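Local coordinates for protein acyl-ACP thioesterase (Bacteroides thetaiotaomicron, PDB 2ESS) that probably hydrolyses fatty acyl-[acyl carrier protein] thioesters in fatty acid biosynthesis, and binds calcium, at residues Tyr76-Trp84 and Arg95-Lys106. Sequence-based numbering, arbitrary orientation.
Sequences YEKFSVQTW and RNFAVIDKDGKK
Trp84 lies across the strand of Asn96 and Ala98, and its side chain can be followed outward from CB. Its chi1 of 63° sets CG between the backbone N and the carbonyl carbon, which folds the indole back over its partner strand. CD2 and CE3 lie near the backbone O of Asn96, and CE2 and CZ2 rest on Asn96 CB, which stands 3.4 Å above the ring plane, offset toward the rim. Phe97 N lies over the same face, and CZ3 nears Ala98 N. At the far rim, CH2 reaches Ala98 CB at 4.1 Å. NE1 donates in the ring plane to a water that also accepts from Asn96 ND2, while the amide plane stands 86° to the indole. With the indole cut back to an alanine, Asn96 CB and Ala98 CB would probably lose the ring that lies against them, and the water its indole N-H.

On the opposite face of the sheet, Thr83 OG1 donates to Asn96 O (3.0 Å) and accepts from Arg95 NH1 (2.9 Å). Trp84 N reaches Asn96 O from the opposite side of its carbonyl plane, so two donors grip one oxygen. Phe97 CD2 packs against Thr83 CB at 3.5 Å and Val81 CG1 at 4.0 Å.

Paired backbone bonds at Ser80-Ile100 and Gln82-Ala98, with strand axes at 159°, show antiparallel pairing. Near the Asp101-Gly104 type I turn, which leads into strand 106-118, Lys102 NZ forms a salt bridge with Glu77 OE2 (3.0 Å), approaching from above the carboxylate plane.

Within the N-terminal HotDog domain, 78-88 and 92-100 are consecutive hairpin strands; helix 28-45 packs on the face bearing Val81, Thr83 and Phe97, with His42 ND1 hydrogen-bonded to Arg95 NH2; strands 9-14 and 106-118 flank the hairpin.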
loop_
_atom_site.group_PDB
_atom_site.type_symbol
_atom_site.label_atom_id
_atom_site.label_comp_id
_atom_site.label_asym_id
_atom_site.label_seq_id
_atom_site.Cartn_x
_atom_site.Cartn_y
_atom_site.Cartn_z
ATOM N N TYR A 76 1.760 4.269 -14.119
ATOM C CA TYR A 76 0.634 4.787 -14.911
ATOM C C TYR A 76 0.089 3.919 -16.062
ATOM O O TYR A 76 -0.851 4.328 -16.724
ATOM C CB TYR A 76 0.917 6.186 -15.435
ATOM C CG TYR A 76 1.003 7.223 -14.364
ATOM C CD1 TYR A 76 -0.040 7.407 -13.450
ATOM C CD2 TYR A 76 2.116 8.014 -14.260
ATOM C CE1 TYR A 76 0.045 8.375 -12.471
ATOM C CE2 TYR A 76 2.221 8.973 -13.296
ATOM C CZ TYR A 76 1.201 9.154 -12.410
ATOM O OH TYR A 76 1.360 10.135 -11.473
ATOM N N GLU A 77 0.626 2.719 -16.254
ATOM C CA GLU A 77 0.087 1.814 -17.251
ATOM C C GLU A 77 -1.102 1.069 -16.687
ATOM O O GLU A 77 -1.142 0.732 -15.508
ATOM C CB GLU A 77 1.105 0.773 -17.668
ATOM C CG GLU A 77 2.300 1.285 -18.364
ATOM C CD GLU A 77 3.178 0.149 -18.919
ATOM O OE1 GLU A 77 3.160 -1.031 -18.387
ATOM O OE2 GLU A 77 3.889 0.461 -19.896
ATOM N N LYS A 78 -2.056 0.798 -17.563
ATOM C CA LYS A 78 -3.121 -0.115 -17.270
ATOM C C LYS A 78 -2.566 -1.520 -17.288
ATOM O O LYS A 78 -1.628 -1.833 -18.026
ATOM C CB LYS A 78 -4.214 -0.015 -18.322
ATOM C CG LYS A 78 -5.002 1.293 -18.280
ATOM C CD LYS A 78 -5.985 1.345 -19.458
ATOM C CE LYS A 78 -6.600 2.719 -19.617
ATOM N NZ LYS A 78 -7.177 2.864 -20.981
ATOM N N PHE A 79 -3.177 -2.351 -16.472
ATOM C CA PHE A 79 -2.944 -3.765 -16.466
ATOM C C PHE A 79 -4.176 -4.472 -15.948
ATOM O O PHE A 79 -5.101 -3.851 -15.445
ATOM C CB PHE A 79 -1.660 -4.140 -15.693
ATOM C CG PHE A 79 -1.729 -3.960 -14.193
ATOM C CD1 PHE A 79 -1.480 -2.715 -13.619
ATOM C CD2 PHE A 79 -1.972 -5.052 -13.347
ATOM C CE1 PHE A 79 -1.506 -2.519 -12.247
ATOM C CE2 PHE A 79 -1.978 -4.869 -11.956
ATOM C CZ PHE A 79 -1.742 -3.611 -11.408
ATOM N N SER A 80 -4.213 -5.778 -16.110
ATOM C CA SER A 80 -5.340 -6.527 -15.567
ATOM C C SER A 80 -4.906 -7.866 -14.999
ATOM O O SER A 80 -3.807 -8.374 -15.307
ATOM C CB SER A 80 -6.439 -6.677 -16.629
ATOM O OG SER A 80 -5.933 -7.370 -17.713
ATOM N N VAL A 81 -5.775 -8.391 -14.149
ATOM C CA VAL A 81 -5.580 -9.670 -13.513
ATOM C C VAL A 81 -6.777 -10.552 -13.860
ATOM O O VAL A 81 -7.947 -10.133 -13.747
ATOM C CB VAL A 81 -5.459 -9.496 -11.998
ATOM C CG1 VAL A 81 -5.394 -10.867 -11.280
ATOM C CG2 VAL A 81 -4.280 -8.592 -11.650
ATOM N N GLN A 82 -6.489 -11.773 -14.281
ATOM C CA GLN A 82 -7.510 -12.809 -14.444
ATOM C C GLN A 82 -7.248 -13.848 -13.359
ATOM O O GLN A 82 -6.103 -14.130 -13.028
ATOM C CB GLN A 82 -7.434 -13.461 -15.817
ATOM C CG GLN A 82 -8.035 -12.636 -16.929
ATOM C CD GLN A 82 -7.695 -13.171 -18.281
ATOM O OE1 GLN A 82 -6.830 -14.020 -18.426
ATOM N NE2 GLN A 82 -8.376 -12.679 -19.280
ATOM N N THR A 83 -8.319 -14.427 -12.837
ATOM C CA THR A 83 -8.214 -15.448 -11.813
ATOM C C THR A 83 -9.344 -16.462 -11.961
ATOM O O THR A 83 -10.438 -16.153 -12.455
ATOM C CB THR A 83 -8.215 -14.801 -10.404
ATOM O OG1 THR A 83 -7.960 -15.820 -9.446
ATOM C CG2 THR A 83 -9.533 -14.053 -10.123
ATOM N N TRP A 84 -9.061 -17.679 -11.523
ATOM C CA TRP A 84 -9.970 -18.782 -11.663
ATOM C C TRP A 84 -9.518 -19.881 -10.708
ATOM O O TRP A 84 -8.355 -19.915 -10.285
ATOM C CB TRP A 84 -9.975 -19.305 -13.119
ATOM C CG TRP A 84 -8.672 -19.846 -13.573
ATOM C CD1 TRP A 84 -8.244 -21.138 -13.490
ATOM C CD2 TRP A 84 -7.604 -19.104 -14.163
ATOM N NE1 TRP A 84 -6.971 -21.241 -13.984
ATOM C CE2 TRP A 84 -6.559 -20.002 -14.409
ATOM C CE3 TRP A 84 -7.431 -17.753 -14.495
ATOM C CZ2 TRP A 84 -5.369 -19.610 -14.995
ATOM C CZ3 TRP A 84 -6.256 -17.363 -15.065
ATOM C CH2 TRP A 84 -5.231 -18.287 -15.311
ATOM N N ARG A 95 -6.039 -21.800 -6.637
ATOM C CA ARG A 95 -6.513 -20.671 -7.395
ATOM C C ARG A 95 -5.341 -20.075 -8.187
ATOM O O ARG A 95 -4.280 -19.784 -7.622
ATOM C CB ARG A 95 -7.055 -19.593 -6.493
ATOM C CG ARG A 95 -7.256 -18.285 -7.258
ATOM C CD ARG A 95 -7.983 -17.236 -6.512
ATOM N NE ARG A 95 -9.392 -17.499 -6.187
ATOM C CZ ARG A 95 -10.422 -17.385 -7.003
ATOM N NH1 ARG A 95 -10.263 -17.172 -8.298
ATOM N NH2 ARG A 95 -11.642 -17.594 -6.528
ATOM N N ASN A 96 -5.551 -19.890 -9.489
ATOM C CA ASN A 96 -4.498 -19.424 -10.404
ATOM C C ASN A 96 -4.836 -18.077 -10.944
ATOM O O ASN A 96 -5.997 -17.599 -10.818
ATOM C CB ASN A 96 -4.271 -20.438 -11.511
ATOM C CG ASN A 96 -3.706 -21.746 -10.974
ATOM O OD1 ASN A 96 -3.262 -21.830 -9.816
ATOM N ND2 ASN A 96 -3.767 -22.768 -11.783
ATOM N N PHE A 97 -3.808 -17.438 -11.474
ATOM C CA PHE A 97 -3.879 -16.046 -11.948
ATOM C C PHE A 97 -3.051 -15.864 -13.222
ATOM O O PHE A 97 -2.043 -16.562 -13.447
ATOM C CB PHE A 97 -3.318 -15.048 -10.925
ATOM C CG PHE A 97 -3.920 -15.134 -9.584
ATOM C CD1 PHE A 97 -3.401 -16.006 -8.642
ATOM C CD2 PHE A 97 -4.986 -14.306 -9.231
ATOM C CE1 PHE A 97 -3.949 -16.064 -7.371
ATOM C CE2 PHE A 97 -5.532 -14.366 -7.986
ATOM C CZ PHE A 97 -5.029 -15.257 -7.052
ATOM N N ALA A 98 -3.499 -14.930 -14.056
ATOM C CA ALA A 98 -2.698 -14.423 -15.172
ATOM C C ALA A 98 -2.648 -12.896 -15.016
ATOM O O ALA A 98 -3.594 -12.258 -14.546
ATOM C CB ALA A 98 -3.306 -14.827 -16.508
ATOM N N VAL A 99 -1.512 -12.305 -15.328
ATOM C CA VAL A 99 -1.378 -10.840 -15.346
ATOM C C VAL A 99 -1.195 -10.399 -16.787
ATOM O O VAL A 99 -0.353 -10.953 -17.518
ATOM C CB VAL A 99 -0.160 -10.400 -14.487
ATOM C CG1 VAL A 99 -0.029 -8.858 -14.459
ATOM C CG2 VAL A 99 -0.319 -11.000 -13.063
ATOM N N ILE A 100 -1.965 -9.385 -17.190
ATOM C CA ILE A 100 -2.042 -8.973 -18.576
ATOM C C ILE A 100 -1.640 -7.517 -18.653
ATOM O O ILE A 100 -2.131 -6.693 -17.885
ATOM C CB ILE A 100 -3.452 -9.183 -19.184
ATOM C CG1 ILE A 100 -3.837 -10.668 -19.164
ATOM C CG2 ILE A 100 -3.482 -8.753 -20.625
ATOM C CD1 ILE A 100 -4.410 -11.123 -17.894
ATOM N N ASP A 101 -0.746 -7.212 -19.570
ATOM C CA ASP A 101 -0.194 -5.846 -19.668
ATOM C C ASP A 101 -1.123 -4.925 -20.468
ATOM O O ASP A 101 -2.182 -5.358 -20.898
ATOM C CB ASP A 101 1.247 -5.869 -20.206
ATOM C CG ASP A 101 1.346 -5.992 -21.732
ATOM O OD1 ASP A 101 0.319 -6.077 -22.462
ATOM O OD2 ASP A 101 2.512 -5.976 -22.203
ATOM N N LYS A 102 -0.721 -3.671 -20.694
ATOM C CA LYS A 102 -1.625 -2.698 -21.315
ATOM C C LYS A 102 -2.019 -3.116 -22.755
ATOM O O LYS A 102 -3.095 -2.772 -23.244
ATOM C CB LYS A 102 -0.985 -1.300 -21.305
ATOM C CG LYS A 102 0.230 -1.209 -22.219
ATOM C CD LYS A 102 1.025 0.060 -22.037
ATOM C CE LYS A 102 2.341 0.045 -22.840
ATOM N NZ LYS A 102 3.283 -1.036 -22.370
ATOM N N ASP A 103 -1.127 -3.852 -23.412
ATOM C CA ASP A 103 -1.318 -4.335 -24.782
ATOM C C ASP A 103 -2.096 -5.642 -24.899
ATOM O O ASP A 103 -2.315 -6.132 -26.006
ATOM C CB ASP A 103 0.044 -4.578 -25.408
ATOM C CG ASP A 103 0.802 -3.304 -25.675
ATOM O OD1 ASP A 103 0.182 -2.224 -25.628
ATOM O OD2 ASP A 103 2.022 -3.378 -25.963
ATOM N N GLY A 104 -2.456 -6.233 -23.774
ATOM C CA GLY A 104 -3.183 -7.497 -23.767
ATOM C C GLY A 104 -2.277 -8.716 -23.789
ATOM O O GLY A 104 -2.750 -9.830 -23.914
ATOM N N LYS A 105 -0.979 -8.504 -23.650
ATOM C CA LYS A 105 -0.016 -9.595 -23.598
ATOM C C LYS A 105 0.064 -10.164 -22.180
ATOM O O LYS A 105 0.177 -9.414 -21.204
ATOM C CB LYS A 105 1.354 -9.059 -24.041
ATOM C CG LYS A 105 2.530 -10.067 -24.026
ATOM C CD LYS A 105 3.904 -9.356 -24.155
ATOM N N LYS A 106 0.019 -11.490 -22.049
ATOM C CA LYS A 106 0.270 -12.124 -20.770
ATOM C C LYS A 106 1.721 -11.916 -20.363
ATOM O O LYS A 106 2.630 -12.261 -21.088
ATOM C CB LYS A 106 -0.147 -13.601 -20.786
ATOM C CG LYS A 106 -1.627 -13.768 -20.399
ATOM C CD LYS A 106 -2.135 -15.121 -20.716
ATOM C CE LYS A 106 -3.636 -15.176 -20.630
ATOM N NZ LYS A 106 -4.293 -14.307 -21.618
HETATM O O HOH W 1 1.021 -2.857 -18.356
HETATM O O HOH W 2 -4.678 -5.315 -19.676
HETATM O O HOH W 3 -4.512 -23.231 -14.390
#